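Local coordinates for DUF1214 domain-containing protein (Burkholderia cenocepacia, PDB 6ANS), which is of unknown function, belongs to the DUF1214 family, and in this crystal holds a phosphate ion between its two halves, at residues E83-A88 against Y113-G118; A88-F93 against C120-T125; L134-Q139 against V168-S173; V193-L198 against T204-K209. All coordinates share one frame; numbering follows the deposited sequence.

Contact 1: E83-A88 against Y113-G118; sequences EFADGA and YARVDG
Ala85 and Arg115 bring the backbones of 83-88 and 113-118 to 5.3 Å between their CA atoms, where the chain that has just left helix 60-83 passes the end of strand 109-115. No direct hydrogen bond joins the segments there; instead a water lies between two carbonyls, 3.0 Å from Phe84 O and 3.1 Å from Arg115 O. The aliphatic root of Arg115 does the touching. With CG lying beside the backbone N (chi1 -66°), its CB and CG press on the Phe84 carbonyl, Phe84 O coming within 3.1 Å of Arg115 CG, while Ala85 CA sits 3.8 Å from Arg115 CG. Beyond this point the arginine bends at chi2 and chi3, which turns its guanidinium across the strand to Tyr113, where Arg115 NH1 donates to Tyr113 OH at 2.9 Å, with the hydroxyl 19° out of the guanidinium plane. The same CG lies in the plane of the Tyr113 ring at its edge, and Met80 and His81 of helix 60-83 pack on the arginine from outside the two segments. Further on, Asp86 OD1 accepts from Ala88 N at 2.9 Å, met from above the carboxylate plane. This is an Asx turn, here bending a surface loop that carries the chain from a helix past an outermost strand of an antiparallel sheet.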
loop_
_atom_site.group_PDB
_atom_site.type_symbol
_atom_site.label_atom_id
_atom_site.label_comp_id
_atom_site.label_asym_id
_atom_site.label_seq_id
_atom_site.Cartn_x
_atom_site.Cartn_y
_atom_site.Cartn_z
ATOM N N GLU A 83 -1.519 -8.685 6.921
ATOM C CA GLU A 83 -0.862 -7.605 7.653
ATOM C C GLU A 83 -1.764 -6.941 8.692
ATOM O O GLU A 83 -1.285 -6.579 9.772
ATOM C CB GLU A 83 -0.326 -6.543 6.679
ATOM C CG GLU A 83 0.722 -7.073 5.712
ATOM C CD GLU A 83 1.976 -7.583 6.418
ATOM O OE1 GLU A 83 2.182 -7.248 7.606
ATOM O OE2 GLU A 83 2.766 -8.308 5.778
ATOM N N PHE A 84 -3.052 -6.752 8.395
ATOM C CA PHE A 84 -3.976 -6.044 9.287
ATOM C C PHE A 84 -5.134 -6.936 9.719
ATOM O O PHE A 84 -6.286 -6.504 9.738
ATOM C CB PHE A 84 -4.523 -4.768 8.640
ATOM C CG PHE A 84 -3.472 -3.765 8.313
ATOM C CD1 PHE A 84 -3.063 -2.840 9.263
ATOM C CD2 PHE A 84 -2.845 -3.775 7.071
ATOM C CE1 PHE A 84 -2.059 -1.915 8.972
ATOM C CE2 PHE A 84 -1.825 -2.864 6.771
ATOM C CZ PHE A 84 -1.434 -1.927 7.726
ATOM N N ALA A 85 -4.846 -8.198 10.046
ATOM C CA ALA A 85 -5.870 -9.188 10.372
ATOM C C ALA A 85 -5.886 -9.588 11.841
ATOM O O ALA A 85 -6.577 -10.545 12.201
ATOM C CB ALA A 85 -5.701 -10.433 9.504
ATOM N N ASP A 86 -5.153 -8.894 12.703
ATOM C CA ASP A 86 -5.095 -9.260 14.115
ATOM C C ASP A 86 -6.191 -8.507 14.866
ATOM O O ASP A 86 -6.069 -7.303 15.122
ATOM C CB ASP A 86 -3.709 -8.971 14.692
ATOM C CG ASP A 86 -3.555 -9.450 16.130
ATOM O OD1 ASP A 86 -4.547 -9.932 16.719
ATOM O OD2 ASP A 86 -2.424 -9.382 16.660
ATOM N N GLY A 87 -7.250 -9.234 15.246
ATOM C CA GLY A 87 -8.360 -8.643 15.975
ATOM C C GLY A 87 -7.983 -8.080 17.328
ATOM O O GLY A 87 -8.737 -7.276 17.883
ATOM N N ALA A 88 -6.838 -8.482 17.879
ATOM C CA ALA A 88 -6.342 -7.845 19.093
ATOM C C ALA A 88 -5.642 -6.525 18.809
ATOM O O ALA A 88 -5.473 -5.707 19.727
ATOM C CB ALA A 88 -5.372 -8.776 19.829
ATOM N N TYR A 113 -10.782 0.305 6.101
ATOM C CA TYR A 113 -11.206 -1.026 6.486
ATOM C C TYR A 113 -10.330 -1.472 7.641
ATOM O O TYR A 113 -9.109 -1.283 7.612
ATOM C CB TYR A 113 -11.071 -1.983 5.282
ATOM C CG TYR A 113 -11.455 -3.441 5.459
ATOM C CD1 TYR A 113 -12.503 -3.985 4.731
ATOM C CD2 TYR A 113 -10.745 -4.285 6.305
ATOM C CE1 TYR A 113 -12.849 -5.323 4.850
ATOM C CE2 TYR A 113 -11.088 -5.635 6.431
ATOM C CZ TYR A 113 -12.137 -6.148 5.692
ATOM O OH TYR A 113 -12.492 -7.485 5.807
ATOM N N ALA A 114 -10.952 -2.068 8.650
ATOM C CA ALA A 114 -10.214 -2.721 9.720
ATOM C C ALA A 114 -10.826 -4.087 9.989
ATOM O O ALA A 114 -12.055 -4.228 10.052
ATOM C CB ALA A 114 -10.215 -1.889 11.004
ATOM N N ARG A 115 -9.961 -5.083 10.160
ATOM C CA ARG A 115 -10.408 -6.381 10.638
ATOM C C ARG A 115 -10.720 -6.278 12.114
ATOM O O ARG A 115 -9.952 -5.704 12.884
ATOM C CB ARG A 115 -9.346 -7.458 10.415
ATOM C CG ARG A 115 -9.058 -7.783 8.965
ATOM C CD ARG A 115 -10.279 -8.383 8.284
ATOM N NE ARG A 115 -10.548 -9.765 8.655
ATOM C CZ ARG A 115 -11.260 -10.591 7.894
ATOM N NH1 ARG A 115 -11.753 -10.156 6.738
ATOM N NH2 ARG A 115 -11.488 -11.842 8.277
ATOM N N VAL A 116 -11.865 -6.818 12.512
ATOM C CA VAL A 116 -12.249 -6.843 13.905
ATOM C C VAL A 116 -12.734 -8.256 14.218
ATOM O O VAL A 116 -12.963 -9.070 13.326
ATOM C CB VAL A 116 -13.322 -5.777 14.219
ATOM C CG1 VAL A 116 -12.769 -4.357 13.997
ATOM C CG2 VAL A 116 -14.538 -5.986 13.339
ATOM N N ASP A 117 -12.874 -8.537 15.509
ATOM C CA ASP A 117 -13.445 -9.776 16.021
ATOM C C ASP A 117 -14.774 -9.425 16.681
ATOM O O ASP A 117 -14.800 -8.713 17.692
ATOM C CB ASP A 117 -12.490 -10.419 17.028
ATOM C CG ASP A 117 -12.954 -11.775 17.528
ATOM O OD1 ASP A 117 -14.167 -12.071 17.503
ATOM O OD2 ASP A 117 -12.080 -12.540 17.994
ATOM N N GLY A 118 -15.869 -9.952 16.138
ATOM C CA GLY A 118 -17.184 -9.620 16.673
ATOM C C GLY A 118 -17.410 -10.028 18.119
ATOM O O GLY A 118 -18.398 -9.596 18.726
HETATM O O HOH W 1 -7.475 -4.454 11.565
#

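Contact 2: A88-F93 against C120-T125; sequences AWPGFF and CEYRVT
Tyr122 sets its CG beside the backbone N and anti to the carbonyl carbon (chi1 -60°), which sends the ring across to Pro90, and Phe92 (chi1 -74°) swings its ring tip toward Val124 although its CB starts off to the flank. The backbones themselves stay well apart, with Pro90 CA 8.7 Å from Tyr122 CA, so the contact is made by side chains alone and is wholly apolar. Pro90 touches with the tip of its pyrrolidine ring: CG meets the edge of the tyrosine near the ring plane, 3.7 Å from Tyr122 CE1 and as close to CD1, while Pro90 CD follows at 4.1 Å from CE1. The two side chains cross obliquely and do not stack. The second pairing is looser, Val124 CG1 standing 4.5 Å from Phe92 CZ, again at a ring edge and near its plane. The far end of the tyrosine is fixed by polar partners elsewhere: its hydroxyl is hydrogen-bonded to Gly87 O and to Asp117 N, which probably restrains the ring against the proline. Phe92 also rests on Leu191, Val193 and Leu208, and Val124 on Ile170 and Leu172. Side chains from a loop and from both sheets thus meet in one hydrophobic layer, the face-to-face packing of two beta-sheets seen in sandwich-like folds.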
loop_
_atom_site.group_PDB
_atom_site.type_symbol
_atom_site.label_atom_id
_atom_site.label_comp_id
_atom_site.label_asym_id
_atom_site.label_seq_id
_atom_site.Cartn_x
_atom_site.Cartn_y
_atom_site.Cartn_z
ATOM N N ALA A 88 -6.838 -8.482 17.879
ATOM C CA ALA A 88 -6.342 -7.845 19.093
ATOM C C ALA A 88 -5.642 -6.525 18.809
ATOM O O ALA A 88 -5.473 -5.707 19.727
ATOM C CB ALA A 88 -5.372 -8.776 19.829
ATOM N N TRP A 89 -5.235 -6.298 17.565
ATOM C CA TRP A 89 -4.465 -5.110 17.193
ATOM C C TRP A 89 -4.992 -4.552 15.882
ATOM O O TRP A 89 -4.317 -4.588 14.850
ATOM C CB TRP A 89 -2.971 -5.436 17.125
ATOM C CG TRP A 89 -2.423 -5.700 18.493
ATOM C CD1 TRP A 89 -2.193 -6.916 19.074
ATOM C CD2 TRP A 89 -2.099 -4.714 19.481
ATOM N NE1 TRP A 89 -1.712 -6.742 20.351
ATOM C CE2 TRP A 89 -1.650 -5.400 20.626
ATOM C CE3 TRP A 89 -2.141 -3.317 19.503
ATOM C CZ2 TRP A 89 -1.235 -4.736 21.778
ATOM C CZ3 TRP A 89 -1.734 -2.656 20.654
ATOM C CH2 TRP A 89 -1.290 -3.369 21.778
ATOM N N PRO A 90 -6.217 -4.035 15.887
ATOM C CA PRO A 90 -6.808 -3.560 14.637
ATOM C C PRO A 90 -6.084 -2.319 14.131
ATOM O O PRO A 90 -5.514 -1.541 14.900
ATOM C CB PRO A 90 -8.252 -3.242 15.035
ATOM C CG PRO A 90 -8.160 -2.857 16.488
ATOM C CD PRO A 90 -7.091 -3.789 17.046
ATOM N N GLY A 91 -6.132 -2.137 12.816
ATOM C CA GLY A 91 -5.666 -0.909 12.202
ATOM C C GLY A 91 -6.347 -0.721 10.869
ATOM O O GLY A 91 -6.729 -1.692 10.211
ATOM N N PHE A 92 -6.544 0.535 10.492
ATOM C CA PHE A 92 -7.143 0.849 9.205
ATOM C C PHE A 92 -6.147 0.678 8.059
ATOM O O PHE A 92 -4.960 0.995 8.185
ATOM C CB PHE A 92 -7.685 2.282 9.213
ATOM C CG PHE A 92 -8.957 2.450 10.000
ATOM C CD1 PHE A 92 -10.105 1.739 9.653
ATOM C CD2 PHE A 92 -9.016 3.322 11.071
ATOM C CE1 PHE A 92 -11.289 1.897 10.371
ATOM C CE2 PHE A 92 -10.193 3.485 11.797
ATOM C CZ PHE A 92 -11.329 2.768 11.446
ATOM N N PHE A 93 -6.641 0.179 6.931
ATOM C CA PHE A 93 -5.960 0.322 5.656
ATOM C C PHE A 93 -7.045 0.632 4.638
ATOM O O PHE A 93 -8.233 0.568 4.944
ATOM C CB PHE A 93 -5.168 -0.944 5.272
ATOM C CG PHE A 93 -6.052 -2.119 4.956
ATOM C CD1 PHE A 93 -6.573 -2.907 5.976
ATOM C CD2 PHE A 93 -6.383 -2.419 3.639
ATOM C CE1 PHE A 93 -7.402 -3.986 5.694
ATOM C CE2 PHE A 93 -7.223 -3.508 3.343
ATOM C CZ PHE A 93 -7.736 -4.282 4.379
ATOM N N CYS A 120 -15.286 -9.235 20.495
ATOM C CA CYS A 120 -14.551 -8.258 21.280
ATOM C C CYS A 120 -15.215 -6.894 21.120
ATOM O O CYS A 120 -16.223 -6.754 20.425
ATOM C CB CYS A 120 -13.075 -8.244 20.842
ATOM S SG CYS A 120 -12.316 -9.918 20.917
ATOM N N GLU A 121 -14.645 -5.875 21.761
ATOM C CA GLU A 121 -15.186 -4.524 21.662
ATOM C C GLU A 121 -14.102 -3.546 21.224
ATOM O O GLU A 121 -12.934 -3.693 21.597
ATOM C CB GLU A 121 -15.791 -4.099 22.994
ATOM C CG GLU A 121 -16.928 -5.023 23.450
ATOM C CD GLU A 121 -17.654 -4.473 24.667
ATOM O OE1 GLU A 121 -16.972 -4.133 25.653
ATOM O OE2 GLU A 121 -18.896 -4.364 24.627
ATOM N N TYR A 122 -14.493 -2.547 20.432
ATOM C CA TYR A 122 -13.561 -1.610 19.824
ATOM C C TYR A 122 -14.053 -0.180 20.003
ATOM O O TYR A 122 -15.260 0.096 20.023
ATOM C CB TYR A 122 -13.364 -1.911 18.316
ATOM C CG TYR A 122 -12.824 -3.305 18.089
ATOM C CD1 TYR A 122 -11.460 -3.537 17.939
ATOM C CD2 TYR A 122 -13.681 -4.395 18.063
ATOM C CE1 TYR A 122 -10.975 -4.824 17.746
ATOM C CE2 TYR A 122 -13.213 -5.685 17.884
ATOM C CZ TYR A 122 -11.865 -5.897 17.727
ATOM O OH TYR A 122 -11.418 -7.178 17.552
ATOM N N ARG A 123 -13.093 0.724 20.121
ATOM C CA ARG A 123 -13.332 2.161 20.149
ATOM C C ARG A 123 -12.735 2.779 18.889
ATOM O O ARG A 123 -11.553 2.568 18.590
ATOM C CB ARG A 123 -12.692 2.787 21.388
ATOM C CG ARG A 123 -13.357 4.038 21.877
ATOM C CD ARG A 123 -12.513 4.729 22.953
ATOM N NE ARG A 123 -11.857 3.781 23.849
ATOM C CZ ARG A 123 -12.421 3.255 24.931
ATOM N NH1 ARG A 123 -13.670 3.578 25.262
ATOM N NH2 ARG A 123 -11.733 2.405 25.685
ATOM N N VAL A 124 -13.550 3.518 18.145
ATOM C CA VAL A 124 -13.092 4.318 17.015
ATOM C C VAL A 124 -13.129 5.773 17.453
ATOM O O VAL A 124 -14.184 6.267 17.877
ATOM C CB VAL A 124 -13.951 4.102 15.761
ATOM C CG1 VAL A 124 -13.490 5.036 14.652
ATOM C CG2 VAL A 124 -13.884 2.646 15.310
ATOM N N THR A 125 -11.968 6.437 17.408
ATOM C CA THR A 125 -11.815 7.799 17.894
ATOM C C THR A 125 -11.121 8.659 16.845
ATOM O O THR A 125 -10.616 8.169 15.831
ATOM C CB THR A 125 -11.020 7.855 19.211
ATOM O OG1 THR A 125 -9.765 7.186 19.054
ATOM C CG2 THR A 125 -11.791 7.193 20.328
#

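Contact 3: L134-Q139 against V168-S173; sequences LSFGTQ and VEIVLS
Phe136 and Ile170 make the closest side-chain contact between segments 134-139 and 168-173, although their CA atoms are 9.5 Å apart; the two strands are joined by side chains and share no hydrogen bond. Phe136 turns its ring with one face to Ile170. The isoleucine delivers a single methyl: CD1 stands 3.3 Å above the ring plane, displaced toward the rim on the side of CE2 and CZ, with Phe136 CZ 3.4 Å from Ile170 CD1. Measured to the ring centroid the methyl is at 3.7 Å and 27° off the normal, a CH-pi contact. Ile170 presents this carbon because CG1 lies beside its own backbone N and the chain then continues nearly straight (chi2 162°). After Gly137 the strand faces across again at Thr138, where the fit is less close: Thr138 CG2 is 4.2 Å from Leu172 CG. The methyl branch serves the apolar side, whereas Thr138 OG1 is hydrogen-bonded to Thr152 OG1 and Arg183 O, two bonds that satisfy the buried hydroxyl and are consistent with the methyl being the branch turned to the leucine. Strand 133-140 lies between 188-196 and 151-155 in one sheet; strand 167-173 lies between 181-183 and 122-125 in the other, where Val182 packs on both Ile170 and Leu172.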
loop_
_atom_site.group_PDB
_atom_site.type_symbol
_atom_site.label_atom_id
_atom_site.label_comp_id
_atom_site.label_asym_id
_atom_site.label_seq_id
_atom_site.Cartn_x
_atom_site.Cartn_y
_atom_site.Cartn_z
ATOM N N LEU A 134 -20.175 10.515 5.919
ATOM C CA LEU A 134 -19.329 9.600 6.677
ATOM C C LEU A 134 -20.195 8.447 7.164
ATOM O O LEU A 134 -21.182 8.686 7.867
ATOM C CB LEU A 134 -18.699 10.339 7.861
ATOM C CG LEU A 134 -17.930 9.483 8.855
ATOM C CD1 LEU A 134 -16.699 8.931 8.162
ATOM C CD2 LEU A 134 -17.549 10.329 10.067
ATOM N N SER A 135 -19.870 7.205 6.777
ATOM C CA SER A 135 -20.663 6.073 7.232
ATOM C C SER A 135 -19.755 4.962 7.735
ATOM O O SER A 135 -18.595 4.846 7.321
ATOM C CB SER A 135 -21.625 5.563 6.139
ATOM O OG SER A 135 -20.951 4.851 5.119
ATOM N N PHE A 136 -20.290 4.172 8.669
ATOM C CA PHE A 136 -19.579 3.070 9.309
ATOM C C PHE A 136 -20.424 1.816 9.177
ATOM O O PHE A 136 -21.527 1.766 9.715
ATOM C CB PHE A 136 -19.311 3.344 10.793
ATOM C CG PHE A 136 -18.524 4.607 11.069
ATOM C CD1 PHE A 136 -17.146 4.568 11.179
ATOM C CD2 PHE A 136 -19.171 5.828 11.241
ATOM C CE1 PHE A 136 -16.418 5.732 11.437
ATOM C CE2 PHE A 136 -18.454 6.983 11.507
ATOM C CZ PHE A 136 -17.075 6.931 11.606
ATOM N N GLY A 137 -19.910 0.802 8.496
ATOM C CA GLY A 137 -20.578 -0.488 8.402
ATOM C C GLY A 137 -19.738 -1.604 8.990
ATOM O O GLY A 137 -18.534 -1.678 8.743
ATOM N N THR A 138 -20.371 -2.479 9.768
ATOM C CA THR A 138 -19.688 -3.700 10.162
ATOM C C THR A 138 -20.187 -4.844 9.289
ATOM O O THR A 138 -21.340 -4.857 8.864
ATOM C CB THR A 138 -19.849 -4.004 11.656
ATOM O OG1 THR A 138 -21.221 -4.224 11.979
ATOM C CG2 THR A 138 -19.298 -2.832 12.489
ATOM N N GLN A 139 -19.277 -5.748 8.939
ATOM C CA GLN A 139 -19.553 -6.783 7.957
ATOM C C GLN A 139 -19.066 -8.125 8.485
ATOM O O GLN A 139 -18.232 -8.199 9.393
ATOM C CB GLN A 139 -18.882 -6.482 6.595
ATOM C CG GLN A 139 -18.824 -5.000 6.178
ATOM C CD GLN A 139 -20.201 -4.408 5.807
ATOM O OE1 GLN A 139 -20.459 -3.232 6.057
ATOM N NE2 GLN A 139 -21.077 -5.224 5.213
ATOM N N VAL A 168 -14.665 12.432 17.818
ATOM C CA VAL A 168 -15.526 11.321 17.462
ATOM C C VAL A 168 -15.207 10.189 18.416
ATOM O O VAL A 168 -14.032 9.869 18.640
ATOM C CB VAL A 168 -15.287 10.877 16.008
ATOM C CG1 VAL A 168 -15.965 9.568 15.737
ATOM C CG2 VAL A 168 -15.772 11.931 15.047
ATOM N N GLU A 169 -16.258 9.580 18.964
ATOM C CA GLU A 169 -16.167 8.436 19.862
ATOM C C GLU A 169 -17.220 7.426 19.424
ATOM O O GLU A 169 -18.421 7.671 19.583
ATOM C CB GLU A 169 -16.392 8.894 21.304
ATOM C CG GLU A 169 -16.577 7.793 22.323
ATOM C CD GLU A 169 -15.291 7.157 22.758
ATOM O OE1 GLU A 169 -14.260 7.431 22.128
ATOM O OE2 GLU A 169 -15.315 6.378 23.732
ATOM N N ILE A 170 -16.777 6.279 18.916
ATOM C CA ILE A 170 -17.669 5.257 18.380
ATOM C C ILE A 170 -17.271 3.909 18.959
ATOM O O ILE A 170 -16.086 3.558 18.949
ATOM C CB ILE A 170 -17.625 5.240 16.843
ATOM C CG1 ILE A 170 -18.183 6.554 16.298
ATOM C CG2 ILE A 170 -18.361 4.048 16.272
ATOM C CD1 ILE A 170 -17.815 6.816 14.894
ATOM N N VAL A 171 -18.248 3.146 19.458
ATOM C CA VAL A 171 -17.985 1.839 20.042
ATOM C C VAL A 171 -18.602 0.762 19.158
ATOM O O VAL A 171 -19.780 0.841 18.783
ATOM C CB VAL A 171 -18.501 1.733 21.485
ATOM C CG1 VAL A 171 -18.167 0.359 22.045
ATOM C CG2 VAL A 171 -17.873 2.808 22.341
ATOM N N LEU A 172 -17.794 -0.230 18.819
ATOM C CA LEU A 172 -18.217 -1.412 18.093
ATOM C C LEU A 172 -18.378 -2.521 19.124
ATOM O O LEU A 172 -17.438 -2.815 19.871
ATOM C CB LEU A 172 -17.172 -1.789 17.041
ATOM C CG LEU A 172 -17.141 -1.127 15.664
ATOM C CD1 LEU A 172 -17.311 0.363 15.727
ATOM C CD2 LEU A 172 -15.807 -1.493 14.943
ATOM N N SER A 173 -19.556 -3.129 19.176
ATOM C CA SER A 173 -19.751 -4.186 20.156
ATOM C C SER A 173 -20.967 -5.018 19.783
ATOM O O SER A 173 -21.941 -4.505 19.224
ATOM C CB SER A 173 -19.925 -3.609 21.566
ATOM O OG SER A 173 -19.961 -4.651 22.522
#

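Contact 4: V193-L198 against T204-K209; sequences VRQTFL and TPAQLK. With PO4 (phosphate ion), chain E.
Gln195 reaches Ala206 with both ends of its amide, and this is the tight part of the contact. Its chain, extended beyond CG, sets the group beside the backbone: Gln195 OE1 accepts from Ala206 N at 2.9 Å, and Gln195 NE2 donates to Ala206 O at 3.1 Å. The second bond is almost straight (178°) and leaves in the amide plane, the first is more bent (140°). Gripping one residue through both N and O in this way, the side chain imitates a strand partner; Gln112 OE1 takes a further bond from NE2. Around this polar pair the packing is looser. Val193 CG1 meets Leu208 CD1 at 4.1 Å on one flank, and on the other Phe197 CZ is 3.8 Å from Pro205 CG, the two side chains crossing at about a right angle. Toward solvent Thr204 and Gln207 are exposed, and Gln207 NE2 bends back to donate to Pro205 O at 2.8 Å. Arg194, which points the other way, binds a phosphate at the edge of its guanidinium, NE 2.7 Å from phosphate O3 and NH2 3.0 Å from phosphate O4. Tyr111, Tyr278 and Arg366 also hold this ion, which probably came from the crystallisation liquor; strands of both halves of the chain therefore line an anion site.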
loop_
_atom_site.group_PDB
_atom_site.type_symbol
_atom_site.label_atom_id
_atom_site.label_comp_id
_atom_site.label_asym_id
_atom_site.label_seq_id
_atom_site.Cartn_x
_atom_site.Cartn_y
_atom_site.Cartn_z
ATOM N N VAL A 193 -15.435 1.833 6.531
ATOM C CA VAL A 193 -15.739 3.250 6.676
ATOM C C VAL A 193 -15.759 3.871 5.291
ATOM O O VAL A 193 -14.833 3.652 4.495
ATOM C CB VAL A 193 -14.708 3.959 7.566
ATOM C CG1 VAL A 193 -15.101 5.448 7.766
ATOM C CG2 VAL A 193 -14.505 3.232 8.882
ATOM N N ARG A 194 -16.797 4.657 5.004
ATOM C CA ARG A 194 -16.848 5.469 3.793
ATOM C C ARG A 194 -16.791 6.944 4.163
ATOM O O ARG A 194 -17.620 7.433 4.940
ATOM C CB ARG A 194 -18.104 5.188 2.975
ATOM C CG ARG A 194 -18.098 3.825 2.305
ATOM C CD ARG A 194 -19.427 3.571 1.660
ATOM N NE ARG A 194 -19.447 2.380 0.826
ATOM C CZ ARG A 194 -19.614 1.143 1.294
ATOM N NH1 ARG A 194 -19.738 0.926 2.607
ATOM N NH2 ARG A 194 -19.659 0.121 0.445
ATOM N N GLN A 195 -15.816 7.649 3.610
ATOM C CA GLN A 195 -15.819 9.105 3.608
ATOM C C GLN A 195 -16.049 9.554 2.171
ATOM O O GLN A 195 -15.205 9.313 1.299
ATOM C CB GLN A 195 -14.518 9.668 4.173
ATOM C CG GLN A 195 -14.038 8.971 5.450
ATOM C CD GLN A 195 -13.067 9.857 6.219
ATOM O OE1 GLN A 195 -13.111 11.077 6.075
ATOM N NE2 GLN A 195 -12.213 9.257 7.058
ATOM N N THR A 196 -17.175 10.211 1.922
ATOM C CA THR A 196 -17.565 10.570 0.567
ATOM C C THR A 196 -17.408 12.073 0.389
ATOM O O THR A 196 -18.068 12.859 1.080
ATOM C CB THR A 196 -19.003 10.143 0.277
ATOM O OG1 THR A 196 -19.132 8.738 0.496
ATOM C CG2 THR A 196 -19.361 10.462 -1.175
ATOM N N PHE A 197 -16.561 12.469 -0.552
ATOM C CA PHE A 197 -16.201 13.871 -0.727
ATOM C C PHE A 197 -17.033 14.503 -1.835
ATOM O O PHE A 197 -17.101 13.969 -2.951
ATOM C CB PHE A 197 -14.711 14.016 -1.049
ATOM C CG PHE A 197 -13.830 13.614 0.084
ATOM C CD1 PHE A 197 -13.511 14.521 1.079
ATOM C CD2 PHE A 197 -13.367 12.305 0.186
ATOM C CE1 PHE A 197 -12.724 14.145 2.146
ATOM C CE2 PHE A 197 -12.576 11.914 1.249
ATOM C CZ PHE A 197 -12.256 12.841 2.237
ATOM N N LEU A 198 -17.670 15.631 -1.527
ATOM C CA LEU A 198 -18.146 16.464 -2.618
ATOM C C LEU A 198 -16.955 16.998 -3.410
ATOM O O LEU A 198 -16.987 17.031 -4.644
ATOM C CB LEU A 198 -18.999 17.629 -2.086
ATOM C CG LEU A 198 -20.394 17.366 -1.511
ATOM C CD1 LEU A 198 -20.967 18.646 -0.902
ATOM C CD2 LEU A 198 -21.335 16.782 -2.555
ATOM N N THR A 204 -12.022 18.269 4.563
ATOM C CA THR A 204 -10.981 17.642 5.350
ATOM C C THR A 204 -11.457 16.274 5.793
ATOM O O THR A 204 -12.575 16.176 6.320
ATOM C CB THR A 204 -10.674 18.517 6.566
ATOM O OG1 THR A 204 -10.163 19.788 6.120
ATOM C CG2 THR A 204 -9.662 17.842 7.479
ATOM N N PRO A 205 -10.663 15.210 5.610
ATOM C CA PRO A 205 -11.112 13.878 6.032
ATOM C C PRO A 205 -11.152 13.766 7.544
ATOM O O PRO A 205 -10.356 14.379 8.258
ATOM C CB PRO A 205 -10.048 12.927 5.456
ATOM C CG PRO A 205 -9.289 13.705 4.444
ATOM C CD PRO A 205 -9.422 15.160 4.810
ATOM N N ALA A 206 -12.062 12.933 8.026
ATOM C CA ALA A 206 -11.995 12.538 9.420
ATOM C C ALA A 206 -10.722 11.725 9.624
ATOM O O ALA A 206 -10.302 10.971 8.742
ATOM C CB ALA A 206 -13.240 11.725 9.792
ATOM N N GLN A 207 -10.093 11.893 10.777
ATOM C CA GLN A 207 -8.866 11.181 11.120
ATOM C C GLN A 207 -9.218 10.211 12.234
ATOM O O GLN A 207 -9.429 10.621 13.381
ATOM C CB GLN A 207 -7.778 12.166 11.541
ATOM C CG GLN A 207 -7.341 13.019 10.389
ATOM C CD GLN A 207 -7.484 14.477 10.717
ATOM O OE1 GLN A 207 -6.547 15.125 11.197
ATOM N NE2 GLN A 207 -8.691 15.009 10.483
ATOM N N LEU A 208 -9.305 8.935 11.890
ATOM C CA LEU A 208 -9.858 7.931 12.781
ATOM C C LEU A 208 -8.801 6.906 13.133
ATOM O O LEU A 208 -8.026 6.488 12.273
ATOM C CB LEU A 208 -11.065 7.214 12.140
ATOM C CG LEU A 208 -12.153 8.137 11.604
ATOM C CD1 LEU A 208 -13.176 7.383 10.791
ATOM C CD2 LEU A 208 -12.811 8.883 12.778
ATOM N N LYS A 209 -8.825 6.477 14.390
ATOM C CA LYS A 209 -8.038 5.362 14.888
ATOM C C LYS A 209 -8.984 4.336 15.506
ATOM O O LYS A 209 -10.051 4.685 16.034
ATOM C CB LYS A 209 -7.015 5.844 15.940
HETATM P P PO4 E . -19.836 2.025 -2.782
HETATM O O1 PO4 E . -20.800 3.171 -2.977
HETATM O O2 PO4 E . -19.241 1.718 -4.120
HETATM O O3 PO4 E . -18.760 2.372 -1.785
HETATM O O4 PO4 E . -20.639 0.862 -2.255
#

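From the N terminus, helix 60-83 runs into the loop that supplies the first segments of contacts 1 and 2, which share Ala88. Contact 1 closes this loop on the end of strand 109-115 and contact 2 closes it on strand 122-125, so the two cross along the chain; a backbone bond between Tyr113 N and Phe93 O also links them. Contact 3 follows in series, closing the excursion from strand 133-140 through 151-155 to 167-173 and joining the two sheets. Contact 4 comes last and spans a short connection, from strand 188-196 of the first sheet to 207-212 of the second. Phe136 of contact 3 packs on Leu208 of contact 4, so the two contacts adjoin in the layer between the sheets.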